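Local atomic coordinates of catechol 1,2-dioxygenase (Burkholderia ambifaria, PDB entry 5VXT), a protein that probably catalyses the iron(III)-dependent intradiol cleavage of catechol by dioxygen to cis,cis-muconate, as catechol 1,2-dioxygenases do. Residues V13-E18 against L55-D60; N77-D82 against Q219-Q224; R235-H240 against F255-D260. One frame throughout, in Å; residues are numbered along the deposited sequence.

Overall arrangement
The three contacts run outward from the catalytic domain to the helical end of the chain. Contact 3, buried, joins two antiparallel strands and the loops at their ends and carries iron and catechol; backbone bonds and one carboxylate hold it, and no other protein chain touches it. Contact 2, partly buried, joins helices 66-81 and 221-229 through a shared carboxylate beside a phospholipid head group; its nearest atoms are about 8 Å from those of contact 3. Contact 1, also partly buried and centred about 35 Å from the chain's centre, pins the N-terminal segment to helix 42-62 by an aspartate and an aromatic ring. Contacts 1 and 2 both meet the second subunit.

Contact 1: residues V13-E18 against L55-D60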
loop_
_atom_site.group_PDB
_atom_site.type_symbol
_atom_site.label_atom_id
_atom_site.label_comp_id
_atom_site.label_asym_id
_atom_site.label_seq_id
_atom_site.Cartn_x
_atom_site.Cartn_y
_atom_site.Cartn_z
ATOM N N VAL B 13 21.611 -2.204 -12.275
ATOM C CA VAL B 13 20.951 -2.703 -13.477
ATOM C C VAL B 13 19.940 -1.710 -14.038
ATOM O O VAL B 13 19.385 -1.947 -15.111
ATOM C CB VAL B 13 20.245 -4.048 -13.215
ATOM C CG1 VAL B 13 21.243 -5.117 -12.780
ATOM C CG2 VAL B 13 19.127 -3.871 -12.175
ATOM N N PHE B 14 19.686 -0.595 -13.341
ATOM C CA PHE B 14 18.508 0.195 -13.688
ATOM C C PHE B 14 18.583 0.732 -15.116
ATOM O O PHE B 14 17.573 0.758 -15.827
ATOM C CB PHE B 14 18.320 1.339 -12.693
ATOM C CG PHE B 14 17.166 2.232 -13.039
ATOM C CD1 PHE B 14 15.867 1.847 -12.750
ATOM C CD2 PHE B 14 17.378 3.433 -13.692
ATOM C CE1 PHE B 14 14.801 2.668 -13.086
ATOM C CE2 PHE B 14 16.306 4.271 -14.035
ATOM C CZ PHE B 14 15.022 3.881 -13.733
ATOM N N ASP B 15 19.761 1.158 -15.559
ATOM C CA ASP B 15 19.853 1.779 -16.873
ATOM C C ASP B 15 19.887 0.775 -18.016
ATOM O O ASP B 15 19.940 1.196 -19.176
ATOM C CB ASP B 15 21.081 2.677 -16.945
ATOM C CG ASP B 15 20.933 3.896 -16.081
ATOM O OD1 ASP B 15 21.923 4.317 -15.452
ATOM O OD2 ASP B 15 19.802 4.411 -16.007
ATOM N N THR B 16 19.840 -0.521 -17.730
ATOM C CA THR B 16 19.859 -1.510 -18.800
ATOM C C THR B 16 18.564 -1.467 -19.604
ATOM O O THR B 16 17.502 -1.095 -19.097
ATOM C CB THR B 16 20.062 -2.911 -18.239
ATOM O OG1 THR B 16 18.968 -3.256 -17.371
ATOM C CG2 THR B 16 21.377 -2.971 -17.478
ATOM N N LYS B 17 18.666 -1.864 -20.875
ATOM C CA LYS B 17 17.490 -1.889 -21.737
ATOM C C LYS B 17 16.434 -2.850 -21.220
ATOM O O LYS B 17 15.237 -2.591 -21.387
ATOM C CB LYS B 17 17.889 -2.265 -23.166
ATOM C CG LYS B 17 16.718 -2.297 -24.132
ATOM C CD LYS B 17 17.084 -2.900 -25.470
ATOM C CE LYS B 17 15.838 -3.043 -26.333
ATOM N NZ LYS B 17 14.983 -1.812 -26.288
ATOM N N GLU B 18 16.845 -3.958 -20.587
ATOM C CA GLU B 18 15.859 -4.911 -20.082
ATOM C C GLU B 18 14.999 -4.285 -18.995
ATOM O O GLU B 18 13.780 -4.486 -18.966
ATOM C CB GLU B 18 16.520 -6.177 -19.533
ATOM C CG GLU B 18 15.448 -7.141 -18.966
ATOM C CD GLU B 18 15.965 -8.452 -18.368
ATOM O OE1 GLU B 18 17.192 -8.602 -18.186
ATOM O OE2 GLU B 18 15.113 -9.329 -18.060
ATOM N N LEU B 55 10.936 3.743 -7.901
ATOM C CA LEU B 55 11.140 2.649 -6.957
ATOM C C LEU B 55 12.270 1.738 -7.420
ATOM O O LEU B 55 13.173 1.419 -6.641
ATOM C CB LEU B 55 9.857 1.837 -6.783
ATOM C CG LEU B 55 9.983 0.589 -5.900
ATOM C CD1 LEU B 55 10.467 0.913 -4.448
ATOM C CD2 LEU B 55 8.658 -0.179 -5.903
ATOM N N PHE B 56 12.229 1.306 -8.686
ATOM C CA PHE B 56 13.309 0.464 -9.213
ATOM C C PHE B 56 14.669 1.132 -9.048
ATOM O O PHE B 56 15.655 0.472 -8.687
ATOM C CB PHE B 56 13.085 0.134 -10.694
ATOM C CG PHE B 56 12.029 -0.912 -10.950
ATOM C CD1 PHE B 56 11.134 -1.286 -9.963
ATOM C CD2 PHE B 56 11.912 -1.487 -12.204
ATOM C CE1 PHE B 56 10.145 -2.226 -10.223
ATOM C CE2 PHE B 56 10.923 -2.432 -12.467
ATOM C CZ PHE B 56 10.042 -2.798 -11.472
ATOM N N LYS B 57 14.747 2.437 -9.325
ATOM C CA LYS B 57 16.024 3.135 -9.233
ATOM C C LYS B 57 16.492 3.226 -7.790
ATOM O O LYS B 57 17.691 3.106 -7.514
ATOM C CB LYS B 57 15.909 4.527 -9.846
ATOM C CG LYS B 57 17.164 5.376 -9.753
ATOM C CD LYS B 57 18.296 4.785 -10.592
ATOM C CE LYS B 57 19.523 5.696 -10.628
ATOM N NZ LYS B 57 20.555 5.205 -11.594
ATOM N N ALA B 58 15.558 3.452 -6.858
ATOM C CA ALA B 58 15.917 3.509 -5.445
ATOM C C ALA B 58 16.382 2.147 -4.932
ATOM O O ALA B 58 17.289 2.078 -4.095
ATOM C CB ALA B 58 14.729 4.024 -4.628
ATOM N N ILE B 59 15.759 1.059 -5.404
ATOM C CA ILE B 59 16.228 -0.282 -5.053
ATOM C C ILE B 59 17.654 -0.488 -5.549
ATOM O O ILE B 59 18.514 -1.017 -4.826
ATOM C CB ILE B 59 15.262 -1.346 -5.620
ATOM C CG1 ILE B 59 13.938 -1.319 -4.847
ATOM C CG2 ILE B 59 15.887 -2.754 -5.584
ATOM C CD1 ILE B 59 12.808 -2.051 -5.541
ATOM N N ASP B 60 17.930 -0.067 -6.785
ATOM C CA ASP B 60 19.286 -0.157 -7.327
ATOM C C ASP B 60 20.264 0.662 -6.487
ATOM O O ASP B 60 21.307 0.152 -6.053
ATOM C CB ASP B 60 19.278 0.319 -8.783
ATOM C CG ASP B 60 20.143 -0.526 -9.709
ATOM O OD1 ASP B 60 20.721 0.068 -10.639
ATOM O OD2 ASP B 60 20.254 -1.765 -9.527
HETATM O O HOH W 1 19.323 6.673 -14.123
#
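The carboxylate of Asp60 takes hold of two successive backbone amides, those of Val13 and Phe14. Val13 N donates to both oxygens, at 2.9 Å to Asp60 OD1 and 3.1 Å to Asp60 OD2, each through the syn lone pair; the bond to OD2 is the straighter, 159° against 134°. Phe14 N reaches Asp60 OD1 at 3.0 Å from above the carboxylate plane. A short acidic side chain suits this place, because one carboxylate can accept from two successive amides at once; a salt bridge from OD2 to Arg101 of the second subunit also meets its charge.

These amides open a type I beta turn, Val13 to Thr16, that leads into helix 17-27. Thr16 is at the N-cap position of that helix, with a weak bond from Val19 N, and its OG1 donates to Val13 O at 2.6 Å, in the carbonyl plane, the same oxygen that Thr16 N uses to close the turn. The N-terminal segment thus lies against helix 42-62 of the catechol dioxygenase N-terminal region, which borders a lipid pocket through Leu55.

Apolar contact rests on Phe14. With its CG anti to the backbone N (chi1 177°), the ring leaves the turn toward the helix and lies flat on Lys57: Lys57 CB stands 3.8 Å from the ring centroid, nearly on the normal, a CH-pi contact, and Lys57 CD reaches the same face. Phe56 CB meets the ring at its edge, while the ring of Phe56 turns away to stack on Tyr97 of the second subunit.

Charge pairs loosely: bent at chi2, Lys57 crosses the phenyl ring, and its NZ ends 4.2 Å from Asp15 OD1, beyond a salt bridge; a water accepts from Lys57 NZ and donates to Asp15 OD2.

Contact 2: residues N77-D82 against Q219-Q224. With PTY (phosphatidylethanolamine), chain I.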
loop_
_atom_site.group_PDB
_atom_site.type_symbol
_atom_site.label_atom_id
_atom_site.label_comp_id
_atom_site.label_asym_id
_atom_site.label_seq_id
_atom_site.Cartn_x
_atom_site.Cartn_y
_atom_site.Cartn_z
ATOM N N ASN B 77 0.184 -4.951 2.845
ATOM C CA ASN B 77 -0.968 -5.791 3.138
ATOM C C ASN B 77 -1.531 -5.470 4.517
ATOM O O ASN B 77 -2.745 -5.297 4.680
ATOM C CB ASN B 77 -0.597 -7.269 3.022
ATOM C CG ASN B 77 -0.663 -7.777 1.596
ATOM O OD1 ASN B 77 -1.460 -7.293 0.784
ATOM N ND2 ASN B 77 0.163 -8.775 1.281
ATOM N N LYS B 78 -0.657 -5.376 5.523
ATOM C CA LYS B 78 -1.115 -5.027 6.865
ATOM C C LYS B 78 -1.703 -3.618 6.902
ATOM O O LYS B 78 -2.694 -3.373 7.598
ATOM C CB LYS B 78 0.041 -5.162 7.855
ATOM C CG LYS B 78 -0.311 -4.736 9.275
ATOM C CD LYS B 78 0.744 -5.215 10.264
ATOM C CE LYS B 78 0.715 -4.408 11.547
ATOM N NZ LYS B 78 -0.668 -4.245 12.066
ATOM N N LEU B 79 -1.104 -2.680 6.163
ATOM C CA LEU B 79 -1.583 -1.298 6.178
ATOM C C LEU B 79 -3.019 -1.200 5.677
ATOM O O LEU B 79 -3.830 -0.446 6.229
ATOM C CB LEU B 79 -0.652 -0.415 5.335
ATOM C CG LEU B 79 -1.007 1.081 5.196
ATOM C CD1 LEU B 79 -0.676 1.859 6.461
ATOM C CD2 LEU B 79 -0.323 1.703 3.988
ATOM N N GLY B 80 -3.352 -1.957 4.636
ATOM C CA GLY B 80 -4.700 -1.980 4.100
ATOM C C GLY B 80 -5.659 -2.810 4.924
ATOM O O GLY B 80 -6.825 -2.440 5.078
ATOM N N GLN B 81 -5.191 -3.948 5.452
ATOM C CA GLN B 81 -6.015 -4.706 6.389
ATOM C C GLN B 81 -6.392 -3.855 7.596
ATOM O O GLN B 81 -7.509 -3.966 8.119
ATOM C CB GLN B 81 -5.288 -5.975 6.832
ATOM C CG GLN B 81 -5.592 -7.199 5.984
ATOM C CD GLN B 81 -6.996 -7.741 6.219
ATOM O OE1 GLN B 81 -7.536 -7.631 7.320
ATOM N NE2 GLN B 81 -7.593 -8.329 5.180
ATOM N N ASP B 82 -5.472 -2.997 8.048
ATOM C CA ASP B 82 -5.753 -2.096 9.162
ATOM C C ASP B 82 -6.648 -0.936 8.747
ATOM O O ASP B 82 -7.218 -0.265 9.621
ATOM C CB ASP B 82 -4.449 -1.532 9.745
ATOM C CG ASP B 82 -3.675 -2.545 10.588
ATOM O OD1 ASP B 82 -4.255 -3.567 11.007
ATOM O OD2 ASP B 82 -2.479 -2.293 10.856
ATOM N N GLN B 219 -1.075 -0.884 17.834
ATOM C CA GLN B 219 -0.631 -2.038 17.066
ATOM C C GLN B 219 -0.843 -1.862 15.569
ATOM O O GLN B 219 -0.586 -2.799 14.813
ATOM C CB GLN B 219 -1.351 -3.307 17.534
ATOM C CG GLN B 219 -0.613 -4.080 18.612
ATOM C CD GLN B 219 -0.343 -3.242 19.839
ATOM O OE1 GLN B 219 -1.263 -2.885 20.575
ATOM N NE2 GLN B 219 0.925 -2.913 20.064
ATOM N N GLY B 220 -1.312 -0.694 15.134
ATOM C CA GLY B 220 -1.555 -0.470 13.728
ATOM C C GLY B 220 -0.280 -0.294 12.926
ATOM O O GLY B 220 0.809 -0.050 13.451
ATOM N N ALA B 221 -0.435 -0.420 11.607
ATOM C CA ALA B 221 0.709 -0.352 10.707
ATOM C C ALA B 221 1.363 1.020 10.725
ATOM O O ALA B 221 2.580 1.124 10.543
ATOM C CB ALA B 221 0.276 -0.713 9.286
ATOM N N THR B 222 0.581 2.084 10.916
ATOM C CA THR B 222 1.176 3.414 10.971
ATOM C C THR B 222 2.134 3.518 12.145
ATOM O O THR B 222 3.312 3.859 11.977
ATOM C CB THR B 222 0.087 4.483 11.066
ATOM O OG1 THR B 222 -0.814 4.331 9.963
ATOM C CG2 THR B 222 0.709 5.879 11.025
ATOM N N GLN B 223 1.652 3.182 13.344
ATOM C CA GLN B 223 2.506 3.243 14.526
ATOM C C GLN B 223 3.672 2.270 14.429
ATOM O O GLN B 223 4.767 2.567 14.918
ATOM C CB GLN B 223 1.694 2.951 15.784
ATOM C CG GLN B 223 2.439 3.299 17.051
ATOM C CD GLN B 223 2.771 4.770 17.120
ATOM O OE1 GLN B 223 1.877 5.616 17.122
ATOM N NE2 GLN B 223 4.057 5.091 17.155
ATOM N N GLN B 224 3.456 1.106 13.816
ATOM C CA GLN B 224 4.547 0.155 13.631
ATOM C C GLN B 224 5.694 0.781 12.847
ATOM O O GLN B 224 6.860 0.684 13.253
ATOM C CB GLN B 224 4.027 -1.105 12.941
ATOM C CG GLN B 224 5.102 -2.129 12.594
ATOM C CD GLN B 224 4.527 -3.371 11.935
ATOM O OE1 GLN B 224 3.735 -4.097 12.538
ATOM N NE2 GLN B 224 4.918 -3.616 10.689
HETATM C C1 PTY I . 11.572 -4.529 7.926
HETATM C C2 PTY I . 6.596 -6.437 11.691
HETATM C C3 PTY I . 7.878 -7.228 11.456
HETATM O O4 PTY I . 12.247 -3.383 7.425
HETATM C C5 PTY I . 9.664 -5.203 9.383
HETATM C C6 PTY I . 10.313 -4.046 8.640
HETATM O O7 PTY I . 9.397 -3.513 7.682
HETATM C C8 PTY I . 8.488 -2.525 8.253
HETATM O O10 PTY I . 8.361 -2.416 9.467
HETATM C C11 PTY I . 7.699 -1.643 7.320
HETATM C C12 PTY I . 8.661 -0.797 6.497
HETATM C C13 PTY I . 8.084 -0.585 5.110
HETATM C C14 PTY I . 8.128 0.869 4.668
HETATM C C15 PTY I . 7.287 1.005 3.409
HETATM C C16 PTY I . 6.697 2.401 3.274
HETATM C C17 PTY I . 7.652 3.352 2.561
HETATM C C18 PTY I . 7.015 4.730 2.497
HETATM C C19 PTY I . 7.812 5.675 1.614
HETATM C C20 PTY I . 6.905 6.774 1.085
HETATM C C21 PTY I . 5.774 6.184 0.254
HETATM C C22 PTY I . 6.313 5.594 -1.046
HETATM C C23 PTY I . 5.209 4.891 -1.833
HETATM C C24 PTY I . 5.425 4.983 -3.339
HETATM C C25 PTY I . 6.668 4.228 -3.792
HETATM C C26 PTY I . 6.966 4.546 -5.253
HETATM C C27 PTY I . 7.068 6.053 -5.464
HETATM C C28 PTY I . 8.453 6.459 -5.950
HETATM C C29 PTY I . 9.517 6.075 -4.945
HETATM C C30 PTY I . 13.245 -3.488 6.382
HETATM C C31 PTY I . 13.860 -2.238 5.799
HETATM O O30 PTY I . 13.569 -4.595 5.985
HETATM C C32 PTY I . 12.751 -1.369 5.230
HETATM C C33 PTY I . 11.843 -2.225 4.361
HETATM C C34 PTY I . 11.855 -1.742 2.920
HETATM C C35 PTY I . 10.829 -0.637 2.729
HETATM C C36 PTY I . 10.714 -0.270 1.258
HETATM C C37 PTY I . 10.462 -1.518 0.427
HETATM C C38 PTY I . 10.098 -1.142 -1.001
HETATM C C39 PTY I . 9.153 -2.175 -1.598
HETATM C C40 PTY I . 7.717 -1.935 -1.152
HETATM C C41 PTY I . 6.997 -1.032 -2.143
HETATM C C42 PTY I . 7.040 0.413 -1.666
HETATM C C43 PTY I . 6.460 0.526 -0.262
HETATM C C44 PTY I . 5.498 1.690 -0.151
HETATM P P1 PTY I . 9.530 -7.836 9.463
HETATM O O11 PTY I . 8.083 -7.426 10.053
HETATM O O12 PTY I . 9.313 -8.761 8.287
HETATM O O13 PTY I . 10.388 -8.293 10.621
HETATM O O14 PTY I . 10.115 -6.454 8.872
HETATM N N1 PTY I . 5.443 -7.289 11.474
HETATM O O HOH W 2 -3.319 -3.981 13.848
#
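The end of helix 66-81 meets the start of helix 221-229 most closely at Leu79 and Ala221, whose CA atoms are 5.2 Å apart, with Gly220 in the N-cap position of the second helix; the N-terminal region is thereby tied to the dioxygenase region. The small CB of Ala221 permits this approach: it packs 3.7 Å from Leu79 CA and also touches Leu79 CD1. Asp82 binds the first turn of the second helix, Ala221 N donating to Asp82 OD2 at 2.9 Å nearly along the C-O axis, though bent at the hydrogen (132°). That oxygen also takes a salt bridge from Lys78 NZ through its syn lone pair. A bend at chi4 (47°) brings Lys78 NZ to Gln219 O, a 3.1 Å bond in the carbonyl plane. An acid here probably suits the positive end of the helix dipole. A water donates to both Asp82 OD1 and Gln219 O. The extended Gln224 places OE1 3.2 Å from Lys78 CE and NE2 3.4 Å from C2 of the phosphatidylethanolamine head group. Beyond Leu79 and Thr222 lies helix 85-91, with Leu88 against both; Thr222 OG1 bonds Glu84.

Contact 3: residues R235-H240 against F255-D260; sequences RPAHVH and FNIEGD. With FE (Fe (III) ion), chain J; CAQ (catechol), chain K.
His238 and Asn256 face each other as an antiparallel non-hydrogen-bonded pair, and Asn256 OD1 approaches His238 CB to 3.3 Å, obliquely to the imidazole. Set between the backbone N and the carbonyl carbon (chi1 63°), the ring of His238 swings away from strand 251-256 toward the iron, which NE2 binds at 2.0 Å. Its other nitrogen, ND1, donates almost straight to Pro236 O, only 6° out of the ring plane, fixing the ring's rotation and leaving NE2 for the metal. Over one face lies Arg235 NH1, 3.2 Å above the plane. The same NH1 donates to catechol O4, whose position is less sure, and to Gln254, while NH2 is held by Asp266. His240 NE2 binds the iron at 2.0 Å, and Tyr178 and both catechol oxygens are further ligands, so that the substrate chelates the iron(III) as in intradiol dioxygenases.

On the other side of the sheet, Val239 and Phe255 lie side by side, Val239 CB over one face of the phenyl ring, with paired backbone bonds between them. Beyond the strands, after a type II turn from Ile257, Asp260 comes back: Ala237 N donates to Asp260 OD2 at 3.0 Å, very straight but from above the carboxylate plane. Pro236 CB rests against OD1, which accepts from Leu262 N. Ile257 N closes on Ala237 O, and Ile257 CG1 packs on the Ala237 methyl.

The pair forms a beta hairpin: strand 238-244 also adjoins strand 166-170, where Trp170 stacks on His240, while Phe255 packs on Ile150 and Ile298 of the neighbouring sheet.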
loop_
_atom_site.group_PDB
_atom_site.type_symbol
_atom_site.label_atom_id
_atom_site.label_comp_id
_atom_site.label_asym_id
_atom_site.label_seq_id
_atom_site.Cartn_x
_atom_site.Cartn_y
_atom_site.Cartn_z
ATOM N N ARG B 235 -1.019 13.496 18.072
ATOM C CA ARG B 235 -1.401 14.845 17.679
ATOM C C ARG B 235 -1.774 15.654 18.918
ATOM O O ARG B 235 -2.257 15.094 19.906
ATOM C CB ARG B 235 -2.598 14.867 16.705
ATOM C CG ARG B 235 -2.409 14.133 15.390
ATOM C CD ARG B 235 -3.168 14.835 14.270
ATOM N NE ARG B 235 -2.718 16.215 14.164
ATOM C CZ ARG B 235 -3.487 17.231 13.797
ATOM N NH1 ARG B 235 -4.762 17.027 13.487
ATOM N NH2 ARG B 235 -2.976 18.453 13.755
ATOM N N PRO B 236 -1.552 16.963 18.903
ATOM C CA PRO B 236 -2.109 17.812 19.960
ATOM C C PRO B 236 -3.624 17.900 19.839
ATOM O O PRO B 236 -4.212 17.597 18.797
ATOM C CB PRO B 236 -1.449 19.170 19.706
ATOM C CG PRO B 236 -1.177 19.153 18.206
ATOM C CD PRO B 236 -0.774 17.739 17.921
ATOM N N ALA B 237 -4.263 18.322 20.934
ATOM C CA ALA B 237 -5.714 18.484 20.920
ATOM C C ALA B 237 -6.115 19.532 19.886
ATOM O O ALA B 237 -5.480 20.582 19.764
ATOM C CB ALA B 237 -6.219 18.887 22.311
ATOM N N HIS B 238 -7.177 19.247 19.139
ATOM C CA HIS B 238 -7.517 20.088 18.001
ATOM C C HIS B 238 -8.980 19.883 17.641
ATOM O O HIS B 238 -9.631 18.943 18.104
ATOM C CB HIS B 238 -6.634 19.774 16.793
ATOM C CG HIS B 238 -6.802 18.378 16.293
ATOM N ND1 HIS B 238 -6.156 17.304 16.865
ATOM C CD2 HIS B 238 -7.565 17.872 15.295
ATOM C CE1 HIS B 238 -6.501 16.197 16.233
ATOM N NE2 HIS B 238 -7.355 16.515 15.277
ATOM N N VAL B 239 -9.481 20.785 16.798
ATOM C CA VAL B 239 -10.842 20.735 16.273
ATOM C C VAL B 239 -10.772 20.997 14.774
ATOM O O VAL B 239 -10.097 21.937 14.344
ATOM C CB VAL B 239 -11.760 21.767 16.963
ATOM C CG1 VAL B 239 -13.148 21.717 16.376
ATOM C CG2 VAL B 239 -11.808 21.508 18.452
ATOM N N HIS B 240 -11.472 20.177 13.984
ATOM C CA HIS B 240 -11.506 20.288 12.527
ATOM C C HIS B 240 -12.672 21.145 12.058
ATOM O O HIS B 240 -13.743 21.139 12.667
ATOM C CB HIS B 240 -11.662 18.913 11.887
ATOM C CG HIS B 240 -10.503 17.996 12.106
ATOM N ND1 HIS B 240 -9.457 17.902 11.214
ATOM C CD2 HIS B 240 -10.233 17.115 13.099
ATOM C CE1 HIS B 240 -8.591 17.005 11.649
ATOM N NE2 HIS B 240 -9.037 16.512 12.790
ATOM N N PHE B 255 -8.048 24.207 14.314
ATOM C CA PHE B 255 -7.233 24.951 15.259
ATOM C C PHE B 255 -6.812 24.004 16.376
ATOM O O PHE B 255 -7.460 22.985 16.632
ATOM C CB PHE B 255 -7.896 26.252 15.799
ATOM C CG PHE B 255 -9.159 26.061 16.592
ATOM C CD1 PHE B 255 -9.162 25.385 17.802
ATOM C CD2 PHE B 255 -10.337 26.652 16.161
ATOM C CE1 PHE B 255 -10.324 25.251 18.533
ATOM C CE2 PHE B 255 -11.498 26.531 16.890
ATOM C CZ PHE B 255 -11.494 25.827 18.079
ATOM N N ASN B 256 -5.679 24.324 16.983
ATOM C CA ASN B 256 -5.125 23.568 18.092
ATOM C C ASN B 256 -5.546 24.223 19.399
ATOM O O ASN B 256 -5.711 25.447 19.474
ATOM C CB ASN B 256 -3.600 23.519 18.012
ATOM C CG ASN B 256 -3.086 22.427 17.074
ATOM O OD1 ASN B 256 -3.732 21.399 16.876
ATOM N ND2 ASN B 256 -1.905 22.643 16.514
ATOM N N ILE B 257 -5.730 23.397 20.431
ATOM C CA ILE B 257 -6.013 23.923 21.764
ATOM C C ILE B 257 -4.763 24.590 22.319
ATOM O O ILE B 257 -3.683 23.984 22.368
ATOM C CB ILE B 257 -6.501 22.810 22.702
ATOM C CG1 ILE B 257 -7.788 22.181 22.166
ATOM C CG2 ILE B 257 -6.673 23.355 24.140
ATOM C CD1 ILE B 257 -8.892 23.190 21.922
ATOM N N GLU B 258 -4.905 25.842 22.744
ATOM C CA GLU B 258 -3.773 26.605 23.246
ATOM C C GLU B 258 -3.079 25.862 24.384
ATOM O O GLU B 258 -3.730 25.330 25.286
ATOM C CB GLU B 258 -4.261 27.975 23.716
ATOM C CG GLU B 258 -3.423 28.632 24.780
ATOM C CD GLU B 258 -3.861 30.063 25.061
ATOM O OE1 GLU B 258 -3.033 30.981 24.882
ATOM O OE2 GLU B 258 -5.031 30.273 25.458
ATOM N N GLY B 259 -1.750 25.796 24.316
ATOM C CA GLY B 259 -0.962 25.276 25.412
ATOM C C GLY B 259 -0.673 23.794 25.374
ATOM O O GLY B 259 0.023 23.296 26.268
ATOM N N ASP B 260 -1.176 23.069 24.384
ATOM C CA ASP B 260 -0.887 21.642 24.296
ATOM C C ASP B 260 0.604 21.439 24.045
ATOM O O ASP B 260 1.160 22.048 23.124
ATOM C CB ASP B 260 -1.719 21.006 23.181
ATOM C CG ASP B 260 -1.711 19.491 23.237
ATOM O OD1 ASP B 260 -0.618 18.892 23.096
ATOM O OD2 ASP B 260 -2.796 18.902 23.438
HETATM FE FE FE J . -8.379 15.145 14.162
HETATM C C1 CAQ K . -4.872 11.436 11.992
HETATM C C2 CAQ K . -5.971 11.589 12.834
HETATM C C3 CAQ K . -6.536 12.846 12.994
HETATM O O3 CAQ K . -7.610 13.049 13.800
HETATM C C4 CAQ K . -5.958 13.991 12.269
HETATM O O4 CAQ K . -6.505 15.221 12.430
HETATM C C5 CAQ K . -4.864 13.793 11.438
HETATM C C6 CAQ K . -4.325 12.517 11.304
#